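Long-range contact in glutamic acid/alanine-rich protein (Trypanosoma congolense, PDB 2Y44), which is a surface protein of the parasite, whose largely helical ectodomain probably forms part of the coat on the trypanosome cell: residues A[128-140]-A[153-167]. Numbering follows the deposited sequence.
Sequences EVTSKSLESAFDA and REHGAVFVKGLKSLE
Ser131 and Glu167 make the polar end of this contact, where helix 131-144 begins beside helix 149-183. Both carboxylate oxygens are used. Ser131 N donates to Glu167 OE2 at 2.7 Å, on the syn side and tilted out of the carboxylate plane. Ser131 OG donates to the syn lone pair of Glu167 OE1, also at 2.7 Å. A chi1 of 59° sets OG between the backbone N and the carbonyl carbon, so N and OG grip the same carboxylate. A water links Glu167 OE2 to Val129 O. Thr130 is the N-cap: its OG1 accepts from Ser133 N, and Ser133 OG accepts from Thr130 N, a capping box. Gln14 hydrogen-bonds Ser133 OG.

At the other end, Asp139 OD1 forms a salt bridge with Arg153 NH1 at 2.9 Å. The oxygen meets the guanidinium at its edge, with the two planes 57° apart.

Apolar packing fills the middle. The Phe138 ring lies flat on Gly156, whose CA sits 3.4 Å from the ring centroid in a CH-pi contact. Phe138 CZ approaches the edge of the Phe159 ring. Leu134 CD2 touches Phe159 CB at 3.6 Å and also meets Leu163 CD2. Val160 CG2 packs on Leu134 CG and Glu135 CB. Ser131 is a knob among Val160, Leu163, Lys164 and Glu167. Val11 and Leu15 of helix 2-16 extend this core.

The axes of 131-140 and 153-167 run almost antiparallel (173°), 8.9 Å apart at closest approach. The Glu167 carboxylate would probably also suit the positive N-terminal end of helix 131-144. Polar bonds hold both ends of this pair in the helical bundle, and apolar side chains and a ring over a glycine hold the middle.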
ATOM      1  N   GLU A 128      -6.384   1.769   8.217  1.00 37.08           N
ATOM      2  CA  GLU A 128      -6.539   0.631   7.306  1.00 37.03           C
ATOM      3  C   GLU A 128      -7.098   1.060   5.954  1.00 34.08           C
ATOM      4  O   GLU A 128      -8.062   0.463   5.447  1.00 36.42           O
ATOM      5  CB  GLU A 128      -7.449  -0.432   7.918  1.00 38.32           C
ATOM      6  CG  GLU A 128      -6.862  -1.128   9.150  1.00 42.57           C
ATOM      7  CD  GLU A 128      -7.637  -2.373   9.507  1.00 47.14           C
ATOM      8  OE1 GLU A 128      -8.301  -2.925   8.600  1.00 46.16           O
ATOM      9  OE2 GLU A 128      -7.602  -2.791  10.691  1.00 52.73           O
ATOM     10  N   VAL A 129      -6.503   2.107   5.392  1.00 29.41           N
ATOM     11  CA  VAL A 129      -6.918   2.646   4.097  1.00 26.47           C
ATOM     12  C   VAL A 129      -6.532   1.619   3.031  1.00 24.81           C
ATOM     13  O   VAL A 129      -5.449   1.026   3.092  1.00 23.15           O
ATOM     14  CB  VAL A 129      -6.229   4.027   3.820  1.00 26.80           C
ATOM     15  CG1 VAL A 129      -4.743   3.911   4.072  1.00 29.44           C
ATOM     16  CG2 VAL A 129      -6.462   4.509   2.397  1.00 26.11           C
ATOM     17  N   THR A 130      -7.462   1.336   2.122  1.00 20.19           N
ATOM     18  CA  THR A 130      -7.200   0.457   1.001  1.00 19.81           C
ATOM     19  C   THR A 130      -7.579   1.154  -0.302  1.00 19.23           C
ATOM     20  O   THR A 130      -8.228   2.204  -0.302  1.00 20.38           O
ATOM     21  CB  THR A 130      -8.034  -0.814   1.111  1.00 20.56           C
ATOM     22  OG1 THR A 130      -9.419  -0.463   1.118  1.00 19.24           O
ATOM     23  CG2 THR A 130      -7.736  -1.565   2.419  1.00 23.34           C
ATOM     24  N   SER A 131      -7.196   0.582  -1.427  1.00 18.15           N
ATOM     25  CA  SER A 131      -7.635   1.184  -2.682  1.00 18.89           C
ATOM     26  C   SER A 131      -9.167   1.252  -2.722  1.00 16.27           C
ATOM     27  O   SER A 131      -9.747   2.168  -3.306  1.00 18.06           O
ATOM     28  CB  SER A 131      -7.073   0.406  -3.871  1.00 18.55           C
ATOM     29  OG  SER A 131      -7.515  -0.949  -3.785  1.00 19.39           O
ATOM     30  N   LYS A 132      -9.837   0.278  -2.123  1.00 17.08           N
ATOM     31  CA  LYS A 132     -11.313   0.292  -2.087  1.00 17.75           C
ATOM     32  C   LYS A 132     -11.872   1.419  -1.191  1.00 17.39           C
ATOM     33  O   LYS A 132     -12.773   2.136  -1.592  1.00 16.67           O
ATOM     34  CB  LYS A 132     -11.861  -1.047  -1.575  1.00 18.07           C
ATOM     35  CG  LYS A 132     -13.378  -1.111  -1.647  1.00 26.25           C
ATOM     36  CD  LYS A 132     -13.965  -2.191  -0.740  1.00 36.59           C
ATOM     37  CE  LYS A 132     -14.249  -3.469  -1.509  1.00 41.16           C
ATOM     38  NZ  LYS A 132     -14.590  -4.588  -0.581  1.00 44.65           N
ATOM     39  N   SER A 133     -11.357   1.566   0.027  1.00 17.01           N
ATOM     40  CA  SER A 133     -11.899   2.626   0.933  1.00 15.38           C
ATOM     41  C   SER A 133     -11.614   4.039   0.393  1.00 14.48           C
ATOM     42  O   SER A 133     -12.455   4.947   0.478  1.00 14.61           O
ATOM     43  CB  SER A 133     -11.351   2.506   2.351  1.00 15.66           C
ATOM     44  OG  SER A 133      -9.947   2.748   2.373  1.00 19.00           O
ATOM     45  N   LEU A 134     -10.450   4.182  -0.218  1.00 14.92           N
ATOM     46  CA  LEU A 134     -10.048   5.438  -0.853  1.00 15.37           C
ATOM     47  C   LEU A 134     -10.930   5.730  -2.081  1.00 15.43           C
ATOM     48  O   LEU A 134     -11.508   6.811  -2.178  1.00 16.63           O
ATOM     49  CB  LEU A 134      -8.582   5.321  -1.234  1.00 17.14           C
ATOM     50  CG  LEU A 134      -7.898   6.390  -2.035  1.00 23.12           C
ATOM     51  CD1 LEU A 134      -7.890   7.623  -1.130  1.00 20.16           C
ATOM     52  CD2 LEU A 134      -6.438   5.902  -2.320  1.00 22.82           C
ATOM     53  N   GLU A 135     -11.167   4.725  -2.934  1.00 16.12           N
ATOM     54  CA  GLU A 135     -12.069   4.951  -4.074  1.00 16.03           C
ATOM     55  C   GLU A 135     -13.479   5.328  -3.615  1.00 15.89           C
ATOM     56  O   GLU A 135     -14.141   6.192  -4.206  1.00 16.16           O
ATOM     57  CB  GLU A 135     -12.121   3.700  -4.963  1.00 16.21           C
ATOM     58  CG  GLU A 135     -12.940   3.896  -6.227  1.00 19.76           C
ATOM     59  CD  GLU A 135     -12.723   2.751  -7.209  1.00 33.72           C
ATOM     60  OE1 GLU A 135     -13.150   1.614  -6.912  1.00 35.96           O
ATOM     61  OE2 GLU A 135     -12.102   2.983  -8.260  1.00 36.62           O
ATOM     62  N   SER A 136     -13.986   4.638  -2.596  1.00 14.84           N
ATOM     63  CA  SER A 136     -15.319   4.922  -2.118  1.00 16.52           C
ATOM     64  C   SER A 136     -15.440   6.359  -1.621  1.00 16.37           C
ATOM     65  O   SER A 136     -16.424   7.058  -1.938  1.00 14.98           O
ATOM     66  CB  SER A 136     -15.667   3.964  -0.996  1.00 18.65           C
ATOM     67  OG  SER A 136     -15.789   2.652  -1.547  1.00 24.24           O
ATOM     68  N   ALA A 137     -14.413   6.804  -0.900  1.00 13.51           N
ATOM     69  CA  ALA A 137     -14.412   8.157  -0.335  1.00 14.56           C
ATOM     70  C   ALA A 137     -14.473   9.203  -1.466  1.00 13.48           C
ATOM     71  O   ALA A 137     -15.218  10.183  -1.375  1.00 13.89           O
ATOM     72  CB  ALA A 137     -13.159   8.383   0.558  1.00 13.58           C
ATOM     73  N   PHE A 138     -13.697   9.006  -2.517  1.00 14.37           N
ATOM     74  CA  PHE A 138     -13.739   9.968  -3.621  1.00 13.50           C
ATOM     75  C   PHE A 138     -15.060   9.887  -4.372  1.00 14.72           C
ATOM     76  O   PHE A 138     -15.572  10.915  -4.796  1.00 16.52           O
ATOM     77  CB  PHE A 138     -12.560   9.755  -4.584  1.00 14.19           C
ATOM     78  CG  PHE A 138     -11.307  10.467  -4.153  1.00 15.57           C
ATOM     79  CD1 PHE A 138     -11.075  11.764  -4.560  1.00 13.21           C
ATOM     80  CD2 PHE A 138     -10.393   9.842  -3.338  1.00 14.24           C
ATOM     81  CE1 PHE A 138      -9.949  12.472  -4.148  1.00 12.28           C
ATOM     82  CE2 PHE A 138      -9.230  10.539  -2.934  1.00 12.77           C
ATOM     83  CZ  PHE A 138      -9.016  11.836  -3.352  1.00 15.01           C
ATOM     84  N   ASP A 139     -15.568   8.660  -4.618  1.00 12.83           N
ATOM     85  CA  ASP A 139     -16.931   8.482  -5.222  1.00 15.29           C
ATOM     86  C   ASP A 139     -17.999   9.288  -4.446  1.00 13.27           C
ATOM     87  O   ASP A 139     -18.889   9.922  -5.022  1.00 12.83           O
ATOM     88  CB  ASP A 139     -17.358   7.000  -5.226  1.00 16.10           C
ATOM     89  CG  ASP A 139     -16.737   6.189  -6.378  1.00 17.62           C
ATOM     90  OD1 ASP A 139     -16.095   6.784  -7.261  1.00 21.23           O
ATOM     91  OD2 ASP A 139     -16.922   4.949  -6.371  1.00 22.21           O
ATOM     92  N   ALA A 140     -17.938   9.220  -3.114  1.00 12.09           N
ATOM     93  CA  ALA A 140     -18.941   9.862  -2.273  1.00 12.16           C
ATOM     94  C   ALA A 140     -18.875  11.360  -2.433  1.00 12.58           C
ATOM     95  O   ALA A 140     -19.911  12.016  -2.572  1.00 11.33           O
ATOM     96  CB  ALA A 140     -18.724   9.470  -0.786  1.00 12.70           C
ATOM     97  N   ARG A 153     -13.283  12.298  -9.293  1.00 16.82           N
ATOM     98  CA  ARG A 153     -12.985  10.872  -9.472  1.00 16.23           C
ATOM     99  C   ARG A 153     -11.588  10.713 -10.112  1.00 19.98           C
ATOM    100  O   ARG A 153     -10.864   9.793  -9.780  1.00 18.45           O
ATOM    101  CB  ARG A 153     -14.011  10.185 -10.363  1.00 18.99           C
ATOM    102  CG  ARG A 153     -15.436   9.957  -9.754  1.00 18.22           C
ATOM    103  CD  ARG A 153     -16.373   9.472 -10.864  1.00 26.41           C
ATOM    104  NE  ARG A 153     -17.801   9.741 -10.619  1.00 21.22           N
ATOM    105  CZ  ARG A 153     -18.553   8.982  -9.827  1.00 21.27           C
ATOM    106  NH1 ARG A 153     -17.994   7.985  -9.151  1.00 19.81           N
ATOM    107  NH2 ARG A 153     -19.811   9.304  -9.591  1.00 16.55           N
ATOM    108  N   GLU A 154     -11.207  11.596 -11.043  1.00 19.19           N
ATOM    109  CA  GLU A 154      -9.874  11.433 -11.612  1.00 21.34           C
ATOM    110  C   GLU A 154      -8.740  11.793 -10.666  1.00 21.01           C
ATOM    111  O   GLU A 154      -7.713  11.100 -10.665  1.00 24.09           O
ATOM    112  CB  GLU A 154      -9.710  12.116 -12.983  1.00 21.46           C
ATOM    113  CG  GLU A 154     -10.600  11.517 -14.086  1.00 22.21           C
ATOM    114  CD  GLU A 154     -10.318  10.046 -14.365  1.00 26.60           C
ATOM    115  OE1 GLU A 154      -9.134   9.624 -14.370  1.00 32.00           O
ATOM    116  OE2 GLU A 154     -11.302   9.282 -14.481  1.00 36.42           O
ATOM    117  N   HIS A 155      -8.943  12.814  -9.837  1.00 20.35           N
ATOM    118  CA  HIS A 155      -8.010  13.152  -8.760  1.00 22.74           C
ATOM    119  C   HIS A 155      -7.799  11.932  -7.905  1.00 20.98           C
ATOM    120  O   HIS A 155      -6.654  11.571  -7.559  1.00 22.39           O
ATOM    121  CB  HIS A 155      -8.592  14.261  -7.886  1.00 24.38           C
ATOM    122  CG  HIS A 155      -8.478  15.621  -8.488  1.00 34.57           C
ATOM    123  ND1 HIS A 155      -8.605  16.776  -7.745  1.00 41.10           N
ATOM    124  CD2 HIS A 155      -8.297  16.014  -9.770  1.00 36.70           C
ATOM    125  CE1 HIS A 155      -8.432  17.821  -8.535  1.00 43.07           C
ATOM    126  NE2 HIS A 155      -8.255  17.386  -9.770  1.00 41.67           N
ATOM    127  N   GLY A 156      -8.904  11.300  -7.545  1.00 20.17           N
ATOM    128  CA  GLY A 156      -8.816  10.149  -6.669  1.00 17.61           C
ATOM    129  C   GLY A 156      -8.193   8.957  -7.354  1.00 20.07           C
ATOM    130  O   GLY A 156      -7.510   8.161  -6.714  1.00 17.92           O
ATOM    131  N   ALA A 157      -8.426   8.836  -8.663  1.00 18.00           N
ATOM    132  CA  ALA A 157      -7.986   7.639  -9.384  1.00 18.85           C
ATOM    133  C   ALA A 157      -6.460   7.472  -9.328  1.00 17.95           C
ATOM    134  O   ALA A 157      -5.963   6.363  -9.366  1.00 18.60           O
ATOM    135  CB  ALA A 157      -8.461   7.678 -10.808  1.00 21.16           C
ATOM    136  N   VAL A 158      -5.732   8.593  -9.296  1.00 16.68           N
ATOM    137  CA  VAL A 158      -4.287   8.583  -9.147  1.00 16.00           C
ATOM    138  C   VAL A 158      -3.868   7.799  -7.891  1.00 15.73           C
ATOM    139  O   VAL A 158      -2.963   6.954  -7.938  1.00 17.39           O
ATOM    140  CB  VAL A 158      -3.745  10.042  -9.027  1.00 14.18           C
ATOM    141  CG1 VAL A 158      -2.245  10.019  -8.656  1.00 18.21           C
ATOM    142  CG2 VAL A 158      -3.931  10.779 -10.360  1.00 22.91           C
ATOM    143  N   PHE A 159      -4.579   8.048  -6.787  1.00 13.72           N
ATOM    144  CA  PHE A 159      -4.165   7.517  -5.489  1.00 12.70           C
ATOM    145  C   PHE A 159      -4.668   6.091  -5.432  1.00 12.76           C
ATOM    146  O   PHE A 159      -4.019   5.215  -4.864  1.00 15.66           O
ATOM    147  CB  PHE A 159      -4.713   8.381  -4.340  1.00 14.61           C
ATOM    148  CG  PHE A 159      -4.397   9.829  -4.487  1.00 12.82           C
ATOM    149  CD1 PHE A 159      -3.083  10.243  -4.713  1.00 21.68           C
ATOM    150  CD2 PHE A 159      -5.399  10.793  -4.373  1.00 13.45           C
ATOM    151  CE1 PHE A 159      -2.788  11.596  -4.887  1.00 24.83           C
ATOM    152  CE2 PHE A 159      -5.097  12.147  -4.512  1.00 20.24           C
ATOM    153  CZ  PHE A 159      -3.811  12.545  -4.766  1.00 22.03           C
ATOM    154  N   VAL A 160      -5.808   5.842  -6.060  1.00 13.07           N
ATOM    155  CA  VAL A 160      -6.370   4.505  -6.075  1.00 14.00           C
ATOM    156  C   VAL A 160      -5.406   3.596  -6.847  1.00 14.97           C
ATOM    157  O   VAL A 160      -5.033   2.517  -6.347  1.00 17.11           O
ATOM    158  CB  VAL A 160      -7.783   4.496  -6.718  1.00 14.99           C
ATOM    159  CG1 VAL A 160      -8.217   3.029  -7.024  1.00 15.28           C
ATOM    160  CG2 VAL A 160      -8.779   5.184  -5.777  1.00 13.76           C
ATOM    161  N   LYS A 161      -4.896   4.096  -7.968  1.00 15.38           N
ATOM    162  CA  LYS A 161      -3.918   3.358  -8.768  1.00 16.97           C
ATOM    163  C   LYS A 161      -2.664   3.111  -7.961  1.00 14.63           C
ATOM    164  O   LYS A 161      -2.137   1.994  -7.952  1.00 14.85           O
ATOM    165  CB  LYS A 161      -3.567   4.151 -10.028  1.00 16.30           C
ATOM    166  CG  LYS A 161      -2.650   3.378 -10.998  1.00 24.39           C
ATOM    167  CD  LYS A 161      -2.897   3.721 -12.472  1.00 34.24           C
ATOM    168  CE  LYS A 161      -1.635   3.495 -13.313  1.00 41.11           C
ATOM    169  NZ  LYS A 161      -0.785   2.412 -12.724  1.00 43.69           N
ATOM    170  N   GLY A 162      -2.192   4.143  -7.255  1.00 14.67           N
ATOM    171  CA  GLY A 162      -0.902   3.972  -6.561  1.00 14.82           C
ATOM    172  C   GLY A 162      -1.033   2.994  -5.409  1.00 16.40           C
ATOM    173  O   GLY A 162      -0.106   2.179  -5.132  1.00 15.41           O
ATOM    174  N   LEU A 163      -2.175   3.051  -4.724  1.00 16.75           N
ATOM    175  CA  LEU A 163      -2.424   2.117  -3.622  1.00 19.12           C
ATOM    176  C   LEU A 163      -2.642   0.685  -4.127  1.00 19.91           C
ATOM    177  O   LEU A 163      -2.128  -0.260  -3.530  1.00 17.59           O
ATOM    178  CB  LEU A 163      -3.598   2.574  -2.733  1.00 21.91           C
ATOM    179  CG  LEU A 163      -3.720   1.950  -1.330  1.00 27.86           C
ATOM    180  CD1 LEU A 163      -2.383   1.934  -0.622  1.00 25.01           C
ATOM    181  CD2 LEU A 163      -4.733   2.685  -0.458  1.00 31.24           C
ATOM    182  N   LYS A 164      -3.371   0.525  -5.234  1.00 19.93           N
ATOM    183  CA  LYS A 164      -3.488  -0.804  -5.859  1.00 19.77           C
ATOM    184  C   LYS A 164      -2.103  -1.404  -6.196  1.00 19.81           C
ATOM    185  O   LYS A 164      -1.895  -2.634  -6.079  1.00 18.63           O
ATOM    186  CB  LYS A 164      -4.323  -0.738  -7.147  1.00 19.15           C
ATOM    187  CG  LYS A 164      -5.818  -0.656  -6.882  1.00 24.49           C
ATOM    188  CD  LYS A 164      -6.574  -0.631  -8.185  1.00 27.82           C
ATOM    189  CE  LYS A 164      -8.070  -0.827  -7.947  1.00 31.93           C
ATOM    190  NZ  LYS A 164      -8.874  -0.569  -9.177  1.00 33.04           N
ATOM    191  N   SER A 165      -1.188  -0.556  -6.657  1.00 15.16           N
ATOM    192  CA  SER A 165       0.189  -1.019  -6.981  1.00 17.53           C
ATOM    193  C   SER A 165       0.813  -1.592  -5.742  1.00 16.28           C
ATOM    194  O   SER A 165       1.461  -2.635  -5.810  1.00 17.04           O
ATOM    195  CB  SER A 165       1.088   0.085  -7.535  1.00 18.31           C
ATOM    196  OG  SER A 165       0.707   0.442  -8.847  1.00 24.89           O
ATOM    197  N   LEU A 166       0.687  -0.874  -4.612  1.00 14.39           N
ATOM    198  CA  LEU A 166       1.352  -1.353  -3.384  1.00 14.32           C
ATOM    199  C   LEU A 166       0.665  -2.619  -2.882  1.00 15.18           C
ATOM    200  O   LEU A 166       1.319  -3.545  -2.392  1.00 15.17           O
ATOM    201  CB  LEU A 166       1.270  -0.286  -2.282  1.00 15.44           C
ATOM    202  CG  LEU A 166       2.283   0.822  -2.487  1.00 16.53           C
ATOM    203  CD1 LEU A 166       1.868   2.066  -1.686  1.00 17.76           C
ATOM    204  CD2 LEU A 166       3.701   0.304  -2.087  1.00 17.44           C
ATOM    205  N   GLU A 167      -0.653  -2.695  -3.074  1.00 15.70           N
ATOM    206  CA  GLU A 167      -1.411  -3.901  -2.681  1.00 17.48           C
ATOM    207  C   GLU A 167      -0.972  -5.070  -3.543  1.00 16.02           C
ATOM    208  O   GLU A 167      -0.795  -6.172  -3.033  1.00 18.64           O
ATOM    209  CB  GLU A 167      -2.931  -3.684  -2.792  1.00 19.66           C
ATOM    210  CG  GLU A 167      -3.495  -2.807  -1.675  1.00 17.06           C
ATOM    211  CD  GLU A 167      -4.836  -2.173  -2.042  1.00 19.62           C
ATOM    212  OE1 GLU A 167      -5.321  -2.384  -3.180  1.00 18.02           O
ATOM    213  OE2 GLU A 167      -5.385  -1.453  -1.179  1.00 19.90           O
TER
HETATM  214  O   HOH W   1      -3.890  -1.107   1.235  1.00 25.48           O